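Local coordinates for protein 4-alpha-glucanotransferase (Streptococcus agalactiae, PDB 6M6T) that is an amylomaltase of the TIM-barrel clan that binds glycans in two pockets, at residues A[217-225]-A[260-268]; A[243-251]-A[305-315]. One frame throughout, in Å; residues are numbered along the deposited sequence.

Interaction 1: A[217-225]-A[260-268]. With AC1 (4,6-dideoxy-4-{[(1S,4R,5S,6S)-4,5,6-trihydroxy-3-(hydroxymethyl)cyclohex-2-en-1-yl]amino}-alpha-D-glucopyranose), chain I; ASO (1,5-anhydro-D-glucitol), chain B.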
loop_
_atom_site.group_PDB
_atom_site.type_symbol
_atom_site.label_atom_id
_atom_site.label_comp_id
_atom_site.label_asym_id
_atom_site.label_seq_id
_atom_site.Cartn_x
_atom_site.Cartn_y
_atom_site.Cartn_z
ATOM N N MET A 217 -1.027 1.750 5.324
ATOM C CA MET A 217 -0.221 2.918 5.688
ATOM C C MET A 217 1.243 2.528 5.836
ATOM O O MET A 217 1.609 1.856 6.822
ATOM C CB MET A 217 -0.728 3.555 6.977
ATOM C CG MET A 217 -0.078 4.880 7.319
ATOM S SD MET A 217 -0.886 5.626 8.761
ATOM C CE MET A 217 0.287 5.265 10.064
ATOM N N PRO A 218 2.106 2.907 4.898
ATOM C CA PRO A 218 3.534 2.603 5.049
ATOM C C PRO A 218 4.096 3.293 6.276
ATOM O O PRO A 218 3.870 4.489 6.485
ATOM C CB PRO A 218 4.152 3.153 3.759
ATOM C CG PRO A 218 3.137 4.134 3.227
ATOM C CD PRO A 218 1.811 3.616 3.638
ATOM N N ILE A 219 4.830 2.517 7.093
ATOM C CA ILE A 219 5.451 3.053 8.309
ATOM C C ILE A 219 6.358 4.227 7.974
ATOM O O ILE A 219 6.319 5.267 8.642
ATOM C CB ILE A 219 6.232 1.961 9.062
ATOM C CG1 ILE A 219 7.003 2.597 10.224
ATOM C CG2 ILE A 219 7.185 1.219 8.125
ATOM C CD1 ILE A 219 7.676 1.613 11.199
ATOM N N TYR A 220 7.173 4.087 6.935
ATOM C CA TYR A 220 8.159 5.084 6.564
ATOM C C TYR A 220 7.810 5.708 5.217
ATOM O O TYR A 220 7.151 5.105 4.367
ATOM C CB TYR A 220 9.563 4.472 6.477
ATOM C CG TYR A 220 10.146 3.906 7.764
ATOM C CD1 TYR A 220 10.257 4.685 8.918
ATOM C CD2 TYR A 220 10.640 2.600 7.807
ATOM C CE1 TYR A 220 10.823 4.173 10.095
ATOM C CE2 TYR A 220 11.204 2.080 8.977
ATOM C CZ TYR A 220 11.293 2.870 10.116
ATOM O OH TYR A 220 11.837 2.331 11.266
ATOM N N VAL A 221 8.301 6.925 5.028
ATOM C CA VAL A 221 8.303 7.580 3.740
ATOM C C VAL A 221 9.711 7.459 3.164
ATOM O O VAL A 221 10.630 6.975 3.819
ATOM C CB VAL A 221 7.857 9.043 3.866
ATOM C CG1 VAL A 221 6.477 9.101 4.467
ATOM C CG2 VAL A 221 8.810 9.774 4.763
ATOM N N SER A 222 9.880 7.862 1.903
ATOM C CA SER A 222 11.207 7.838 1.298
ATOM C C SER A 222 12.008 9.079 1.702
ATOM O O SER A 222 11.446 10.107 2.102
ATOM C CB SER A 222 11.112 7.778 -0.221
ATOM O OG SER A 222 12.377 8.020 -0.808
ATOM N N ALA A 223 13.340 8.990 1.584
ATOM C CA ALA A 223 14.146 10.174 1.870
ATOM C C ALA A 223 13.924 11.278 0.851
ATOM O O ALA A 223 14.314 12.419 1.106
ATOM C CB ALA A 223 15.636 9.830 1.936
ATOM N N ASP A 224 13.295 10.960 -0.277
ATOM C CA ASP A 224 13.005 11.908 -1.351
ATOM C C ASP A 224 11.532 12.287 -1.242
ATOM O O ASP A 224 10.679 11.783 -1.967
ATOM C CB ASP A 224 13.322 11.268 -2.696
ATOM C CG ASP A 224 13.462 12.272 -3.807
ATOM O OD1 ASP A 224 13.650 13.470 -3.503
ATOM O OD2 ASP A 224 13.384 11.860 -4.990
ATOM N N SER A 225 11.246 13.222 -0.338
ATOM C CA SER A 225 9.902 13.396 0.199
ATOM C C SER A 225 9.639 14.847 0.574
ATOM O O SER A 225 10.549 15.553 1.014
ATOM C CB SER A 225 9.711 12.499 1.434
ATOM O OG SER A 225 8.822 13.081 2.373
ATOM N N LEU A 260 17.483 -4.252 3.122
ATOM C CA LEU A 260 17.832 -2.840 3.161
ATOM C C LEU A 260 16.746 -2.075 2.414
ATOM O O LEU A 260 16.492 -2.350 1.233
ATOM C CB LEU A 260 19.210 -2.608 2.539
ATOM C CG LEU A 260 19.704 -1.170 2.499
ATOM C CD1 LEU A 260 21.043 -1.063 3.212
ATOM C CD2 LEU A 260 19.790 -0.702 1.043
ATOM N N TRP A 261 16.096 -1.130 3.103
ATOM C CA TRP A 261 14.936 -0.424 2.564
ATOM C C TRP A 261 15.264 0.959 1.996
ATOM O O TRP A 261 14.793 1.301 0.905
ATOM C CB TRP A 261 13.860 -0.301 3.646
ATOM C CG TRP A 261 13.264 -1.621 4.055
ATOM C CD1 TRP A 261 13.460 -2.834 3.453
ATOM C CD2 TRP A 261 12.372 -1.860 5.155
ATOM N NE1 TRP A 261 12.748 -3.813 4.113
ATOM C CE2 TRP A 261 12.071 -3.243 5.158
ATOM C CE3 TRP A 261 11.794 -1.042 6.131
ATOM C CZ2 TRP A 261 11.223 -3.822 6.101
ATOM C CZ3 TRP A 261 10.951 -1.623 7.070
ATOM C CH2 TRP A 261 10.676 -2.999 7.044
ATOM N N GLY A 262 16.059 1.765 2.703
ATOM C CA GLY A 262 16.485 3.060 2.219
ATOM C C GLY A 262 15.736 4.243 2.794
ATOM O O GLY A 262 16.151 5.387 2.564
ATOM N N ASN A 263 14.652 4.014 3.524
ATOM C CA ASN A 263 13.900 5.127 4.073
ATOM C C ASN A 263 14.690 5.812 5.187
ATOM O O ASN A 263 15.471 5.176 5.903
ATOM C CB ASN A 263 12.553 4.665 4.625
ATOM C CG ASN A 263 11.918 3.566 3.797
ATOM O OD1 ASN A 263 12.452 2.464 3.697
ATOM N ND2 ASN A 263 10.757 3.857 3.211
ATOM N N PRO A 264 14.484 7.106 5.371
ATOM C CA PRO A 264 15.055 7.771 6.540
ATOM C C PRO A 264 14.464 7.191 7.815
ATOM O O PRO A 264 13.442 6.506 7.803
ATOM C CB PRO A 264 14.650 9.237 6.351
ATOM C CG PRO A 264 13.414 9.176 5.506
ATOM C CD PRO A 264 13.602 7.990 4.592
ATOM N N ILE A 265 15.123 7.490 8.922
ATOM C CA ILE A 265 14.786 6.977 10.239
ATOM C C ILE A 265 14.159 8.095 11.061
ATOM O O ILE A 265 14.437 9.279 10.841
ATOM C CB ILE A 265 16.071 6.428 10.879
ATOM C CG1 ILE A 265 16.514 5.168 10.148
ATOM C CG2 ILE A 265 15.906 6.197 12.338
ATOM C CD1 ILE A 265 15.734 3.946 10.550
ATOM N N TYR A 266 13.288 7.725 11.999
ATOM C CA TYR A 266 12.594 8.715 12.811
ATOM C C TYR A 266 13.442 9.154 14.007
ATOM O O TYR A 266 14.128 8.345 14.642
ATOM C CB TYR A 266 11.245 8.153 13.288
ATOM C CG TYR A 266 10.210 8.070 12.181
ATOM C CD1 TYR A 266 9.826 9.212 11.476
ATOM C CD2 TYR A 266 9.630 6.851 11.822
ATOM C CE1 TYR A 266 8.898 9.144 10.454
ATOM C CE2 TYR A 266 8.696 6.777 10.799
ATOM C CZ TYR A 266 8.338 7.923 10.114
ATOM O OH TYR A 266 7.422 7.872 9.086
ATOM N N ASN A 267 13.401 10.456 14.310
ATOM C CA ASN A 267 13.937 10.976 15.573
ATOM C C ASN A 267 12.782 10.926 16.562
ATOM O O ASN A 267 12.128 11.929 16.866
ATOM C CB ASN A 267 14.499 12.386 15.403
ATOM C CG ASN A 267 15.039 12.980 16.707
ATOM O OD1 ASN A 267 15.735 12.306 17.467
ATOM N ND2 ASN A 267 14.721 14.250 16.963
ATOM N N TRP A 268 12.516 9.711 17.048
ATOM C CA TRP A 268 11.311 9.472 17.826
ATOM C C TRP A 268 11.237 10.364 19.062
ATOM O O TRP A 268 10.142 10.566 19.608
ATOM C CB TRP A 268 11.234 7.993 18.215
ATOM C CG TRP A 268 10.752 7.065 17.108
ATOM C CD1 TRP A 268 11.517 6.218 16.358
ATOM C CD2 TRP A 268 9.405 6.891 16.652
ATOM N NE1 TRP A 268 10.736 5.529 15.464
ATOM C CE2 TRP A 268 9.435 5.925 15.618
ATOM C CE3 TRP A 268 8.176 7.456 17.015
ATOM C CZ2 TRP A 268 8.287 5.514 14.943
ATOM C CZ3 TRP A 268 7.029 7.044 16.343
ATOM C CH2 TRP A 268 7.096 6.087 15.315
HETATM C C1 AC1 I . 9.336 -2.846 0.580
HETATM O O2 AC1 I . 10.432 -5.033 0.302
HETATM C C2 AC1 I . 10.319 -3.704 -0.242
HETATM C C4A AC1 I . 16.164 0.201 -2.421
HETATM C C3 AC1 I . 11.683 -3.082 -0.317
HETATM O O3 AC1 I . 12.450 -3.955 -1.131
HETATM C C4 AC1 I . 11.564 -1.665 -0.929
HETATM N N4A AC1 I . 12.839 -0.935 -1.205
HETATM C C5 AC1 I . 10.714 -0.891 0.064
HETATM O O5 AC1 I . 9.388 -1.464 0.105
HETATM C C6 AC1 I . 10.628 0.568 -0.372
HETATM C C1B AC1 I . 13.472 -1.083 -2.545
HETATM C C2B AC1 I . 14.777 -1.836 -2.347
HETATM O O2B AC1 I . 14.536 -3.071 -1.666
HETATM C C3B AC1 I . 15.701 -0.943 -1.504
HETATM O O3B AC1 I . 16.833 -1.691 -1.010
HETATM O O4 AC1 I . 16.976 1.189 -1.719
HETATM C C5B AC1 I . 15.062 0.796 -3.068
HETATM C C7B AC1 I . 13.788 0.163 -3.145
HETATM C C6B AC1 I . 15.342 2.162 -3.740
HETATM O O6B AC1 I . 16.548 2.745 -3.199
HETATM C C1 ASO B . 6.298 -2.786 4.805
HETATM C C2 ASO B . 6.076 -3.615 3.522
HETATM C C3 ASO B . 7.431 -4.004 2.907
HETATM C C4 ASO B . 8.209 -2.709 2.608
HETATM C C5 ASO B . 8.364 -1.906 3.870
HETATM C C6 ASO B . 8.908 -0.526 3.503
HETATM O O2 ASO B . 5.288 -4.781 3.791
HETATM O O3 ASO B . 7.222 -4.787 1.683
HETATM O O4 ASO B . 9.509 -2.983 2.031
HETATM O O5 ASO B . 7.087 -1.631 4.452
HETATM O O6 ASO B . 8.330 0.467 4.368
#
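Tyr220 and Tyr266 form the apolar centre of this contact, where the loop after barrel strand 212-217 meets strand 259-264, an outermost strand of a small antiparallel sheet added to the TIM barrel. Their rings meet obliquely, with planes inclined at 36° and centroids 5.3 Å apart. The CD1 edge of Tyr220 faces Tyr266 CE2. Its CD2 edge reaches Trp261 CE3 at 4.2 Å, while Ile219 CG1 of its own segment lies over the ring face. A broad flat side chain suits this place, because it can touch three neighbours at once. Chi1 of -63° sets Tyr220 CG beside its own backbone N, and the ring projects between the two aromatic partners.

Trp261 also turns one face to the bound 1,5-anhydro-D-glucitol (ASO), whose C6 lies 3.9 Å from Trp261 CE3. Its indole NE1 donates to Gln259. Next to it, Gly262 has a positive phi of 101°, a conformation well suited to a residue without a side chain.

Farther along, Pro264 packs CD against Ala223 CB at 3.8 Å, a compact ring meeting a small methyl. At the polar edge Asn263 ND2 donates to Val221 O at 3.2 Å from above the carbonyl plane, and also to Tyr59 O. The Tyr266 hydroxyl approaches Ile219 O within its carbonyl plane, donating a hydrogen bond of 2.9 Å from OH to O.

Interaction 2: A[243-251]-A[305-315]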
loop_
_atom_site.group_PDB
_atom_site.type_symbol
_atom_site.label_atom_id
_atom_site.label_comp_id
_atom_site.label_asym_id
_atom_site.label_seq_id
_atom_site.Cartn_x
_atom_site.Cartn_y
_atom_site.Cartn_z
ATOM N N PRO A 243 20.171 11.147 4.929
ATOM C CA PRO A 243 19.904 10.290 6.094
ATOM C C PRO A 243 21.183 9.901 6.833
ATOM O O PRO A 243 22.130 9.382 6.235
ATOM C CB PRO A 243 19.211 9.068 5.477
ATOM C CG PRO A 243 18.777 9.513 4.130
ATOM C CD PRO A 243 19.738 10.525 3.670
ATOM N N LEU A 244 21.195 10.163 8.151
ATOM C CA LEU A 244 22.273 9.677 9.014
ATOM C C LEU A 244 22.268 8.158 9.068
ATOM O O LEU A 244 23.301 7.514 8.836
ATOM C CB LEU A 244 22.132 10.245 10.429
ATOM C CG LEU A 244 22.204 11.751 10.686
ATOM C CD1 LEU A 244 22.210 12.062 12.197
ATOM C CD2 LEU A 244 23.408 12.348 9.961
ATOM N N ALA A 245 21.107 7.580 9.385
ATOM C CA ALA A 245 20.837 6.154 9.333
ATOM C C ALA A 245 19.633 5.887 8.431
ATOM O O ALA A 245 18.755 6.744 8.268
ATOM C CB ALA A 245 20.570 5.628 10.718
ATOM N N ILE A 246 19.591 4.695 7.833
ATOM C CA ILE A 246 18.472 4.292 6.995
ATOM C C ILE A 246 17.759 3.082 7.612
ATOM O O ILE A 246 18.227 2.460 8.578
ATOM C CB ILE A 246 18.887 3.993 5.532
ATOM C CG1 ILE A 246 19.937 2.885 5.468
ATOM C CG2 ILE A 246 19.343 5.269 4.816
ATOM C CD1 ILE A 246 19.995 2.198 4.129
ATOM N N ALA A 247 16.610 2.755 7.014
ATOM C CA ALA A 247 15.718 1.720 7.510
ATOM C C ALA A 247 15.963 0.378 6.830
ATOM O O ALA A 247 16.410 0.298 5.685
ATOM C CB ALA A 247 14.266 2.140 7.313
ATOM N N GLY A 248 15.666 -0.682 7.560
ATOM C CA GLY A 248 15.766 -2.020 7.032
ATOM C C GLY A 248 15.391 -3.065 8.064
ATOM O O GLY A 248 14.626 -2.816 9.005
ATOM N N VAL A 249 15.954 -4.251 7.899
ATOM C CA VAL A 249 15.585 -5.370 8.746
ATOM C C VAL A 249 16.690 -6.409 8.586
ATOM O O VAL A 249 17.205 -6.599 7.471
ATOM C CB VAL A 249 14.183 -5.873 8.363
ATOM C CG1 VAL A 249 14.217 -6.903 7.210
ATOM C CG2 VAL A 249 13.415 -6.325 9.587
ATOM N N PRO A 250 17.126 -7.061 9.657
ATOM C CA PRO A 250 18.263 -7.977 9.563
ATOM C C PRO A 250 17.836 -9.368 9.112
ATOM O O PRO A 250 16.651 -9.678 8.990
ATOM C CB PRO A 250 18.811 -8.021 10.998
ATOM C CG PRO A 250 17.706 -7.493 11.871
ATOM C CD PRO A 250 16.547 -7.048 11.007
ATOM N N ALA A 251 18.839 -10.207 8.879
ATOM C CA ALA A 251 18.590 -11.561 8.408
ATOM C C ALA A 251 17.918 -12.393 9.482
ATOM O O ALA A 251 18.306 -12.349 10.652
ATOM C CB ALA A 251 19.892 -12.235 8.015
ATOM N N TRP A 305 14.947 -1.467 13.223
ATOM C CA TRP A 305 16.321 -1.752 12.839
ATOM C C TRP A 305 16.900 -0.557 12.089
ATOM O O TRP A 305 16.286 -0.060 11.140
ATOM C CB TRP A 305 16.366 -3.005 11.974
ATOM C CG TRP A 305 17.727 -3.371 11.534
ATOM C CD1 TRP A 305 18.309 -3.071 10.339
ATOM C CD2 TRP A 305 18.692 -4.120 12.278
ATOM N NE1 TRP A 305 19.575 -3.596 10.291
ATOM C CE2 TRP A 305 19.834 -4.245 11.468
ATOM C CE3 TRP A 305 18.699 -4.699 13.550
ATOM C CZ2 TRP A 305 20.971 -4.924 11.887
ATOM C CZ3 TRP A 305 19.829 -5.371 13.965
ATOM C CH2 TRP A 305 20.950 -5.481 13.136
ATOM N N GLU A 306 18.086 -0.110 12.514
ATOM C CA GLU A 306 18.670 1.160 12.090
ATOM C C GLU A 306 20.051 0.906 11.478
ATOM O O GLU A 306 21.055 0.842 12.196
ATOM C CB GLU A 306 18.747 2.130 13.269
ATOM C CG GLU A 306 19.094 3.579 12.888
ATOM C CD GLU A 306 19.588 4.442 14.073
ATOM O OE1 GLU A 306 20.802 4.407 14.385
ATOM O OE2 GLU A 306 18.778 5.187 14.682
ATOM N N ILE A 307 20.105 0.782 10.150
ATOM C CA ILE A 307 21.386 0.687 9.459
ATOM C C ILE A 307 22.067 2.046 9.499
ATOM O O ILE A 307 21.457 3.067 9.171
ATOM C CB ILE A 307 21.185 0.233 8.005
ATOM C CG1 ILE A 307 20.362 -1.063 7.938
ATOM C CG2 ILE A 307 22.536 0.097 7.313
ATOM C CD1 ILE A 307 19.220 -1.042 6.932
ATOM N N ARG A 308 23.332 2.074 9.902
ATOM C CA ARG A 308 24.039 3.346 9.875
ATOM C C ARG A 308 24.439 3.690 8.440
ATOM O O ARG A 308 24.247 2.902 7.508
ATOM C CB ARG A 308 25.268 3.293 10.772
ATOM C CG ARG A 308 26.127 2.083 10.509
ATOM C CD ARG A 308 27.167 1.882 11.600
ATOM N NE ARG A 308 27.553 0.478 11.677
ATOM C CZ ARG A 308 27.049 -0.392 12.548
ATOM N NH1 ARG A 308 26.147 -0.001 13.446
ATOM N NH2 ARG A 308 27.451 -1.660 12.526
ATOM N N GLY A 309 24.994 4.894 8.259
ATOM C CA GLY A 309 25.686 5.213 7.022
ATOM C C GLY A 309 26.891 4.301 6.942
ATOM O O GLY A 309 27.084 3.500 7.857
ATOM N N ASP A 310 27.712 4.395 5.898
ATOM C CA ASP A 310 28.868 3.501 5.731
ATOM C C ASP A 310 28.471 2.035 5.931
ATOM O O ASP A 310 29.173 1.250 6.575
ATOM C CB ASP A 310 30.048 3.907 6.645
ATOM C CG ASP A 310 29.766 3.746 8.159
ATOM O OD1 ASP A 310 29.989 2.643 8.717
ATOM O OD2 ASP A 310 29.340 4.741 8.798
ATOM N N TYR A 311 27.333 1.656 5.358
ATOM C CA TYR A 311 26.925 0.263 5.387
ATOM C C TYR A 311 27.554 -0.480 4.219
ATOM O O TYR A 311 27.939 0.116 3.211
ATOM C CB TYR A 311 25.399 0.134 5.340
ATOM C CG TYR A 311 24.738 0.669 4.085
ATOM C CD1 TYR A 311 24.307 1.989 4.009
ATOM C CD2 TYR A 311 24.520 -0.156 2.979
ATOM C CE1 TYR A 311 23.685 2.486 2.853
ATOM C CE2 TYR A 311 23.911 0.337 1.818
ATOM C CZ TYR A 311 23.493 1.659 1.767
ATOM O OH TYR A 311 22.890 2.157 0.636
ATOM N N GLN A 312 27.691 -1.787 4.379
ATOM C CA GLN A 312 27.966 -2.644 3.233
ATOM C C GLN A 312 26.857 -3.658 2.989
ATOM O O GLN A 312 26.461 -3.871 1.838
ATOM C CB GLN A 312 29.327 -3.350 3.389
ATOM C CG GLN A 312 29.846 -3.973 2.080
ATOM C CD GLN A 312 30.271 -2.936 1.037
ATOM O OE1 GLN A 312 30.547 -1.776 1.365
ATOM N NE2 GLN A 312 30.327 -3.358 -0.227
ATOM N N THR A 313 26.326 -4.274 4.037
ATOM C CA THR A 313 25.040 -4.949 3.951
ATOM C C THR A 313 24.150 -4.404 5.060
ATOM O O THR A 313 24.569 -3.582 5.884
ATOM C CB THR A 313 25.172 -6.484 4.034
ATOM O OG1 THR A 313 26.313 -6.906 3.278
ATOM C CG2 THR A 313 23.945 -7.173 3.439
ATOM N N ALA A 314 22.891 -4.845 5.041
ATOM C CA ALA A 314 21.886 -4.421 6.005
ATOM C C ALA A 314 22.100 -5.015 7.393
ATOM O O ALA A 314 21.430 -4.591 8.338
ATOM C CB ALA A 314 20.496 -4.791 5.488
ATOM N N ASN A 315 23.016 -5.965 7.548
ATOM C CA ASN A 315 23.331 -6.512 8.860
ATOM C C ASN A 315 24.185 -5.577 9.702
ATOM O O ASN A 315 24.536 -5.939 10.828
ATOM C CB ASN A 315 24.034 -7.854 8.694
ATOM C CG ASN A 315 23.180 -8.849 7.946
ATOM O OD1 ASN A 315 23.366 -9.077 6.743
ATOM N ND2 ASN A 315 22.214 -9.434 8.651
HETATM O O HOH W 1 13.265 -1.059 10.344
#
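Pro250 lies over one face of the Trp305 indole in a CH-pi contact: its CG is 3.5 Å from the centroid of the six-membered ring and 17° off the normal. Proline suits this place, since its compact, constrained ring offers polarised C-H groups to an aromatic face. Val249 C covers the same indole, Asn315 C sits at the ring edge, and Trp319 meets Trp305 edge-to-face. Rotation of the indole is fixed by NE1, which donates to Ala314 O at 2.9 Å, almost in line with the carbonyl bond. With chi1 at 180°, Trp305 CG is anti to the backbone N, which carries the indole over to Pro250.

The Tyr311 ring receives Ile246 CD1 at CE1, 3.9 Å away. On the same side of the sheet, Ile246 CG1 touches Ile307 CB, two branched chains well shaped for filling a strand face. Ile307 CD1 reaches Gly248 CA at 3.6 Å, a close approach made possible by the bare glycine backbone.

On the other face Ala245 CB meets the stem of Glu306, whose carboxylate pairs with Lys236. Ile246 N donates to Ile307 O at 2.8 Å; the return bond is weak. A water donates to Gly248 O and, at 3.3 Å, to Trp305 O. Strands 245-249 and 305-308 run at 135°, a splayed antiparallel pair at the C-terminal end of the TIM-barrel strands, with Val249 in a glycan pocket.

Overall arrangement
From the N terminus the chain meets 217-225, then 243-251, 260-268 and 305-315, so the loops closed by the two contacts cross. Interaction 1 closes a loop of 34 intervening residues and packs the antiparallel sheet against the loop leaving barrel strand 212-217. Interaction 2 closes one of 53 residues within that sheet, pairing strand 245-249 with strand 303-308. The contacts join through strand 245-249, which lies between the other two: Ala247 N and O face Asn263 O and Trp261 N in probable hydrogen bonds, and Leu260 CD1 packs on Tyr311. Together they tie the sheet to the barrel loop, with Ile219, Leu260 and Trp261 lining one glycan pocket and Val249 another.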